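Long-range contact in giardin subunit alpha-1 (Giardia intestinalis, PDB 4EVF), which is a calcium-binding annexin that binds phosphatidylserine and takes part in parasite attachment to the intestinal mucosa and in cytoskeletal rearrangement: residues V4-I15 with K37-K48. Residues are numbered along the deposited sequence; the frame is centred on the assembly and turned at random.
Sequences VTDIANELKQAI and KIAKAYVASYGK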
ATOM      1  N   VAL A   4     -25.030   6.527 -10.567  1.00 25.65           N
ATOM      2  CA  VAL A   4     -24.047   5.536 -11.000  1.00 24.56           C
ATOM      3  C   VAL A   4     -24.236   5.157 -12.470  1.00 27.04           C
ATOM      4  O   VAL A   4     -23.269   4.856 -13.162  1.00 22.28           O
ATOM      5  CB  VAL A   4     -24.047   4.263 -10.113  1.00 22.75           C
ATOM      6  CG1 VAL A   4     -23.657   4.601  -8.675  1.00 25.03           C
ATOM      7  CG2 VAL A   4     -25.403   3.572 -10.138  1.00 26.67           C
ATOM      8  N   THR A   5     -25.474   5.165 -12.953  1.00 26.84           N
ATOM      9  CA  THR A   5     -25.700   4.838 -14.354  1.00 25.68           C
ATOM     10  C   THR A   5     -25.079   5.905 -15.256  1.00 26.30           C
ATOM     11  O   THR A   5     -24.538   5.602 -16.320  1.00 24.56           O
ATOM     12  CB  THR A   5     -27.201   4.681 -14.683  1.00 26.86           C
ATOM     13  OG1 THR A   5     -27.923   5.797 -14.148  1.00 29.80           O
ATOM     14  CG2 THR A   5     -27.750   3.387 -14.088  1.00 26.24           C
ATOM     15  N   ASP A   6     -25.142   7.158 -14.822  1.00 26.49           N
ATOM     16  CA  ASP A   6     -24.578   8.239 -15.616  1.00 27.54           C
ATOM     17  C   ASP A   6     -23.045   8.236 -15.606  1.00 26.79           C
ATOM     18  O   ASP A   6     -22.426   8.474 -16.640  1.00 24.11           O
ATOM     19  CB  ASP A   6     -25.133   9.590 -15.177  1.00 28.45           C
ATOM     20  CG  ASP A   6     -26.573   9.790 -15.606  1.00 33.70           C
ATOM     21  OD1 ASP A   6     -26.919   9.406 -16.745  1.00 34.54           O
ATOM     22  OD2 ASP A   6     -27.362  10.326 -14.805  1.00 31.85           O
ATOM     23  N   ILE A   7     -22.449   7.962 -14.445  1.00 23.62           N
ATOM     24  CA  ILE A   7     -21.002   7.746 -14.365  1.00 22.89           C
ATOM     25  C   ILE A   7     -20.584   6.565 -15.231  1.00 24.34           C
ATOM     26  O   ILE A   7     -19.542   6.600 -15.891  1.00 23.02           O
ATOM     27  CB  ILE A   7     -20.545   7.454 -12.928  1.00 21.52           C
ATOM     28  CG1 ILE A   7     -21.082   8.515 -11.968  1.00 22.47           C
ATOM     29  CG2 ILE A   7     -19.012   7.347 -12.847  1.00 22.12           C
ATOM     30  CD1 ILE A   7     -20.944   8.120 -10.518  1.00 22.14           C
ATOM     31  N   ALA A   8     -21.380   5.499 -15.212  1.00 23.66           N
ATOM     32  CA  ALA A   8     -21.066   4.344 -16.045  1.00 24.37           C
ATOM     33  C   ALA A   8     -21.055   4.755 -17.515  1.00 24.04           C
ATOM     34  O   ALA A   8     -20.242   4.259 -18.301  1.00 23.70           O
ATOM     35  CB  ALA A   8     -22.051   3.202 -15.798  1.00 24.00           C
ATOM     36  N   ASN A   9     -21.953   5.667 -17.887  1.00 23.38           N
ATOM     37  CA  ASN A   9     -21.970   6.185 -19.259  1.00 26.52           C
ATOM     38  C   ASN A   9     -20.727   7.017 -19.584  1.00 27.51           C
ATOM     39  O   ASN A   9     -20.145   6.878 -20.667  1.00 27.85           O
ATOM     40  CB  ASN A   9     -23.237   6.999 -19.553  1.00 27.34           C
ATOM     41  CG  ASN A   9     -23.311   7.449 -21.013  1.00 34.98           C
ATOM     42  OD1 ASN A   9     -22.994   8.596 -21.343  1.00 38.82           O
ATOM     43  ND2 ASN A   9     -23.699   6.533 -21.895  1.00 37.55           N
ATOM     44  N   GLU A  10     -20.328   7.887 -18.659  1.00 26.25           N
ATOM     45  CA  GLU A  10     -19.073   8.629 -18.823  1.00 27.66           C
ATOM     46  C   GLU A  10     -17.941   7.667 -19.131  1.00 27.92           C
ATOM     47  O   GLU A  10     -17.168   7.856 -20.080  1.00 26.19           O
ATOM     48  CB  GLU A  10     -18.714   9.393 -17.554  1.00 28.78           C
ATOM     49  CG  GLU A  10     -19.652  10.528 -17.193  1.00 32.87           C
ATOM     50  CD  GLU A  10     -19.181  11.274 -15.960  1.00 38.02           C
ATOM     51  OE1 GLU A  10     -18.102  11.918 -16.020  1.00 43.01           O
ATOM     52  OE2 GLU A  10     -19.877  11.200 -14.924  1.00 38.41           O
ATOM     53  N   LEU A  11     -17.838   6.631 -18.312  1.00 24.87           N
ATOM     54  CA  LEU A  11     -16.802   5.622 -18.501  1.00 25.08           C
ATOM     55  C   LEU A  11     -16.885   4.929 -19.858  1.00 25.33           C
ATOM     56  O   LEU A  11     -15.864   4.686 -20.497  1.00 25.18           O
ATOM     57  CB  LEU A  11     -16.830   4.599 -17.362  1.00 23.50           C
ATOM     58  CG  LEU A  11     -16.163   5.122 -16.090  1.00 24.04           C
ATOM     59  CD1 LEU A  11     -16.594   4.315 -14.859  1.00 19.52           C
ATOM     60  CD2 LEU A  11     -14.644   5.126 -16.255  1.00 18.15           C
ATOM     61  N   LYS A  12     -18.100   4.614 -20.295  1.00 26.61           N
ATOM     62  CA  LYS A  12     -18.317   3.973 -21.591  1.00 27.12           C
ATOM     63  C   LYS A  12     -17.708   4.796 -22.726  1.00 25.87           C
ATOM     64  O   LYS A  12     -17.041   4.269 -23.623  1.00 26.07           O
ATOM     65  CB  LYS A  12     -19.819   3.804 -21.838  1.00 30.26           C
ATOM     66  CG  LYS A  12     -20.159   3.108 -23.143  1.00 32.58           C
ATOM     67  CD  LYS A  12     -19.836   1.624 -23.072  1.00 33.91           C
ATOM     68  CE  LYS A  12     -20.122   0.915 -24.390  1.00 36.63           C
ATOM     69  NZ  LYS A  12     -19.609  -0.489 -24.361  1.00 39.23           N
ATOM     70  N   GLN A  13     -17.950   6.096 -22.682  1.00 27.03           N
ATOM     71  CA  GLN A  13     -17.497   6.978 -23.739  1.00 30.53           C
ATOM     72  C   GLN A  13     -15.990   7.236 -23.672  1.00 31.26           C
ATOM     73  O   GLN A  13     -15.354   7.486 -24.701  1.00 30.08           O
ATOM     74  CB  GLN A  13     -18.291   8.280 -23.710  1.00 33.49           C
ATOM     75  CG  GLN A  13     -19.677   8.128 -24.294  1.00 36.30           C
ATOM     76  CD  GLN A  13     -20.650   9.157 -23.776  1.00 42.24           C
ATOM     77  OE1 GLN A  13     -20.366   9.867 -22.809  1.00 43.41           O
ATOM     78  NE2 GLN A  13     -21.815   9.243 -24.414  1.00 41.11           N
ATOM     79  N   ALA A  14     -15.425   7.176 -22.470  1.00 25.64           N
ATOM     80  CA  ALA A  14     -13.988   7.369 -22.316  1.00 27.32           C
ATOM     81  C   ALA A  14     -13.282   6.138 -22.862  1.00 28.57           C
ATOM     82  O   ALA A  14     -12.223   6.240 -23.486  1.00 28.30           O
ATOM     83  CB  ALA A  14     -13.626   7.598 -20.848  1.00 26.15           C
ATOM     84  N   ILE A  15     -13.889   4.974 -22.635  1.00 27.45           N
ATOM     85  CA  ILE A  15     -13.321   3.701 -23.071  1.00 29.70           C
ATOM     86  C   ILE A  15     -13.393   3.598 -24.582  1.00 29.26           C
ATOM     87  O   ILE A  15     -12.452   3.136 -25.240  1.00 29.76           O
ATOM     88  CB  ILE A  15     -14.068   2.504 -22.442  1.00 29.06           C
ATOM     89  CG1 ILE A  15     -13.797   2.425 -20.936  1.00 24.67           C
ATOM     90  CG2 ILE A  15     -13.653   1.206 -23.107  1.00 26.43           C
ATOM     91  CD1 ILE A  15     -14.536   1.277 -20.245  1.00 25.14           C
ATOM     92  N   LYS A  37     -19.781   0.275  -6.927  1.00 20.41           N
ATOM     93  CA  LYS A  37     -21.141   0.620  -7.354  1.00 20.68           C
ATOM     94  C   LYS A  37     -21.167   0.927  -8.845  1.00 19.45           C
ATOM     95  O   LYS A  37     -22.025   0.429  -9.582  1.00 20.51           O
ATOM     96  CB  LYS A  37     -21.674   1.832  -6.582  1.00 20.35           C
ATOM     97  CG  LYS A  37     -21.988   1.569  -5.127  1.00 27.55           C
ATOM     98  CD  LYS A  37     -22.809   2.713  -4.509  1.00 26.18           C
ATOM     99  CE  LYS A  37     -21.974   3.971  -4.297  1.00 28.79           C
ATOM    100  NZ  LYS A  37     -22.724   5.062  -3.586  1.00 25.33           N
ATOM    101  N   ILE A  38     -20.219   1.749  -9.290  1.00 18.58           N
ATOM    102  CA  ILE A  38     -20.145   2.147 -10.689  1.00 18.40           C
ATOM    103  C   ILE A  38     -19.949   0.936 -11.601  1.00 18.15           C
ATOM    104  O   ILE A  38     -20.588   0.826 -12.649  1.00 17.73           O
ATOM    105  CB  ILE A  38     -19.001   3.170 -10.921  1.00 20.18           C
ATOM    106  CG1 ILE A  38     -19.272   4.457 -10.127  1.00 20.06           C
ATOM    107  CG2 ILE A  38     -18.839   3.453 -12.410  1.00 20.41           C
ATOM    108  CD1 ILE A  38     -18.080   5.421 -10.056  1.00 21.97           C
ATOM    109  N   ALA A  39     -19.069   0.023 -11.192  1.00 16.95           N
ATOM    110  CA  ALA A  39     -18.805  -1.184 -11.967  1.00 18.74           C
ATOM    111  C   ALA A  39     -20.063  -2.046 -12.073  1.00 20.07           C
ATOM    112  O   ALA A  39     -20.297  -2.699 -13.096  1.00 18.70           O
ATOM    113  CB  ALA A  39     -17.684  -1.982 -11.336  1.00 16.93           C
ATOM    114  N   LYS A  40     -20.857  -2.069 -11.004  1.00 17.77           N
ATOM    115  CA  LYS A  40     -22.130  -2.794 -11.043  1.00 20.44           C
ATOM    116  C   LYS A  40     -23.081  -2.177 -12.052  1.00 18.13           C
ATOM    117  O   LYS A  40     -23.709  -2.895 -12.821  1.00 23.56           O
ATOM    118  CB  LYS A  40     -22.804  -2.865  -9.668  1.00 18.27           C
ATOM    119  CG  LYS A  40     -22.232  -3.945  -8.754  1.00 21.11           C
ATOM    120  CD  LYS A  40     -23.124  -4.174  -7.547  1.00 23.29           C
ATOM    121  CE  LYS A  40     -24.463  -4.770  -7.965  1.00 23.88           C
ATOM    122  NZ  LYS A  40     -24.482  -6.255  -7.956  1.00 22.64           N
ATOM    123  N   ALA A  41     -23.186  -0.852 -12.053  1.00 17.97           N
ATOM    124  CA  ALA A  41     -24.089  -0.170 -12.978  1.00 19.62           C
ATOM    125  C   ALA A  41     -23.609  -0.441 -14.394  1.00 20.28           C
ATOM    126  O   ALA A  41     -24.389  -0.667 -15.314  1.00 21.68           O
ATOM    127  CB  ALA A  41     -24.117   1.311 -12.694  1.00 20.97           C
ATOM    128  N   TYR A  42     -22.297  -0.454 -14.553  1.00 21.47           N
ATOM    129  CA  TYR A  42     -21.716  -0.632 -15.866  1.00 19.22           C
ATOM    130  C   TYR A  42     -22.081  -1.977 -16.485  1.00 18.82           C
ATOM    131  O   TYR A  42     -22.464  -2.046 -17.659  1.00 20.96           O
ATOM    132  CB  TYR A  42     -20.201  -0.470 -15.789  1.00 18.05           C
ATOM    133  CG  TYR A  42     -19.552  -0.468 -17.148  1.00 21.18           C
ATOM    134  CD1 TYR A  42     -19.294   0.725 -17.815  1.00 23.54           C
ATOM    135  CD2 TYR A  42     -19.213  -1.658 -17.772  1.00 22.57           C
ATOM    136  CE1 TYR A  42     -18.696   0.728 -19.077  1.00 23.49           C
ATOM    137  CE2 TYR A  42     -18.612  -1.665 -19.024  1.00 25.15           C
ATOM    138  CZ  TYR A  42     -18.360  -0.473 -19.667  1.00 22.91           C
ATOM    139  OH  TYR A  42     -17.768  -0.496 -20.911  1.00 28.17           O
ATOM    140  N   VAL A  43     -21.963  -3.054 -15.714  1.00 19.58           N
ATOM    141  CA  VAL A  43     -22.196  -4.374 -16.285  1.00 25.34           C
ATOM    142  C   VAL A  43     -23.691  -4.572 -16.567  1.00 24.22           C
ATOM    143  O   VAL A  43     -24.056  -5.166 -17.575  1.00 24.53           O
ATOM    144  CB  VAL A  43     -21.621  -5.526 -15.422  1.00 25.83           C
ATOM    145  CG1 VAL A  43     -22.423  -5.700 -14.144  1.00 23.95           C
ATOM    146  CG2 VAL A  43     -21.618  -6.814 -16.218  1.00 29.12           C
ATOM    147  N   ALA A  44     -24.539  -4.057 -15.680  1.00 22.84           N
ATOM    148  CA  ALA A  44     -25.986  -4.074 -15.899  1.00 23.44           C
ATOM    149  C   ALA A  44     -26.350  -3.343 -17.198  1.00 27.25           C
ATOM    150  O   ALA A  44     -27.123  -3.848 -18.020  1.00 24.87           O
ATOM    151  CB  ALA A  44     -26.712  -3.446 -14.705  1.00 23.39           C
ATOM    152  N   SER A  45     -25.768  -2.160 -17.384  1.00 28.22           N
ATOM    153  CA  SER A  45     -26.078  -1.315 -18.533  1.00 28.32           C
ATOM    154  C   SER A  45     -25.599  -1.864 -19.861  1.00 27.76           C
ATOM    155  O   SER A  45     -26.313  -1.781 -20.856  1.00 27.79           O
ATOM    156  CB  SER A  45     -25.485   0.082 -18.352  1.00 27.21           C
ATOM    157  OG  SER A  45     -26.102   0.736 -17.269  1.00 25.98           O
ATOM    158  N   TYR A  46     -24.389  -2.408 -19.882  1.00 27.00           N
ATOM    159  CA  TYR A  46     -23.749  -2.764 -21.141  1.00 28.62           C
ATOM    160  C   TYR A  46     -23.500  -4.260 -21.290  1.00 28.05           C
ATOM    161  O   TYR A  46     -23.106  -4.728 -22.357  1.00 30.92           O
ATOM    162  CB  TYR A  46     -22.447  -1.969 -21.318  1.00 26.50           C
ATOM    163  CG  TYR A  46     -22.646  -0.481 -21.149  1.00 28.93           C
ATOM    164  CD1 TYR A  46     -22.122   0.186 -20.059  1.00 28.20           C
ATOM    165  CD2 TYR A  46     -23.386   0.253 -22.075  1.00 33.84           C
ATOM    166  CE1 TYR A  46     -22.312   1.546 -19.892  1.00 28.21           C
ATOM    167  CE2 TYR A  46     -23.586   1.614 -21.916  1.00 34.02           C
ATOM    168  CZ  TYR A  46     -23.041   2.258 -20.819  1.00 35.42           C
ATOM    169  OH  TYR A  46     -23.226   3.614 -20.635  1.00 39.03           O
ATOM    170  N   GLY A  47     -23.740  -5.014 -20.224  1.00 28.04           N
ATOM    171  CA  GLY A  47     -23.617  -6.460 -20.281  1.00 31.92           C
ATOM    172  C   GLY A  47     -22.188  -6.950 -20.436  1.00 31.56           C
ATOM    173  O   GLY A  47     -21.942  -8.078 -20.881  1.00 33.64           O
ATOM    174  N   LYS A  48     -21.238  -6.096 -20.079  1.00 34.14           N
ATOM    175  CA  LYS A  48     -19.817  -6.459 -20.112  1.00 35.97           C
ATOM    176  C   LYS A  48     -19.158  -5.957 -18.838  1.00 30.31           C
ATOM    177  O   LYS A  48     -19.512  -4.901 -18.332  1.00 28.35           O
ATOM    178  CB  LYS A  48     -19.108  -5.844 -21.334  1.00 35.70           C
ATOM    179  CG  LYS A  48     -19.398  -6.535 -22.664  1.00 38.95           C
ATOM    180  CD  LYS A  48     -18.561  -5.954 -23.806  1.00 46.62           C
ATOM    181  CE  LYS A  48     -19.316  -4.891 -24.616  1.00 48.91           C
ATOM    182  NZ  LYS A  48     -19.652  -3.654 -23.845  1.00 42.45           N
TER
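Lys12 lays its aliphatic chain across one face of the Tyr46 ring in a CH-pi contact, CD standing 3.7 Å from the ring centroid and only 3° off its normal. A bend at chi2 (73°) turns the chain over the ring, a task suited to lysine, whose long methylenes can pack on an aromatic while the amine reaches beyond. Ser45 CB covers the opposite face of Tyr46. Tyr42, by contrast, presents an edge: Ala8 O lies near its ring plane, 3.7 Å from CD1, and Tyr46 CD1 sits over one of its faces.

Where the helices come closest, 8.1 Å between axes crossing at -75°, alanines let the backbones approach: Ala8 CB reaches Tyr42 CA at 3.8 Å, and the valine Val4 packs its CG2 on Ala41 CB at 3.6 Å. On the buried side, the branched Ile38 can meet two partners at once: CD1 meets Ile7 CG2, while CG2 presses on Leu11 CD1 at 3.4 Å, tighter than usual. Tyr30 borders this cluster, and Ile26 of helix 20-28 backs Ile7 and Leu11, within the first predicted annexin repeat.

At the other end, the amines of Lys12 and Lys48, NZ to NZ, stand 3.2 Å apart. Both turn to Asp53 of helix 50-57, which probably accounts for their closeness: it forms a salt bridge with Lys48, a long, weak ion pair with Lys12 and a hydrogen bond with Tyr42 OH. The contact between the helices is thus chiefly apolar and CH-pi, and its polar rim closes on one carboxylate, whose negative charge probably lets two amines sit side by side.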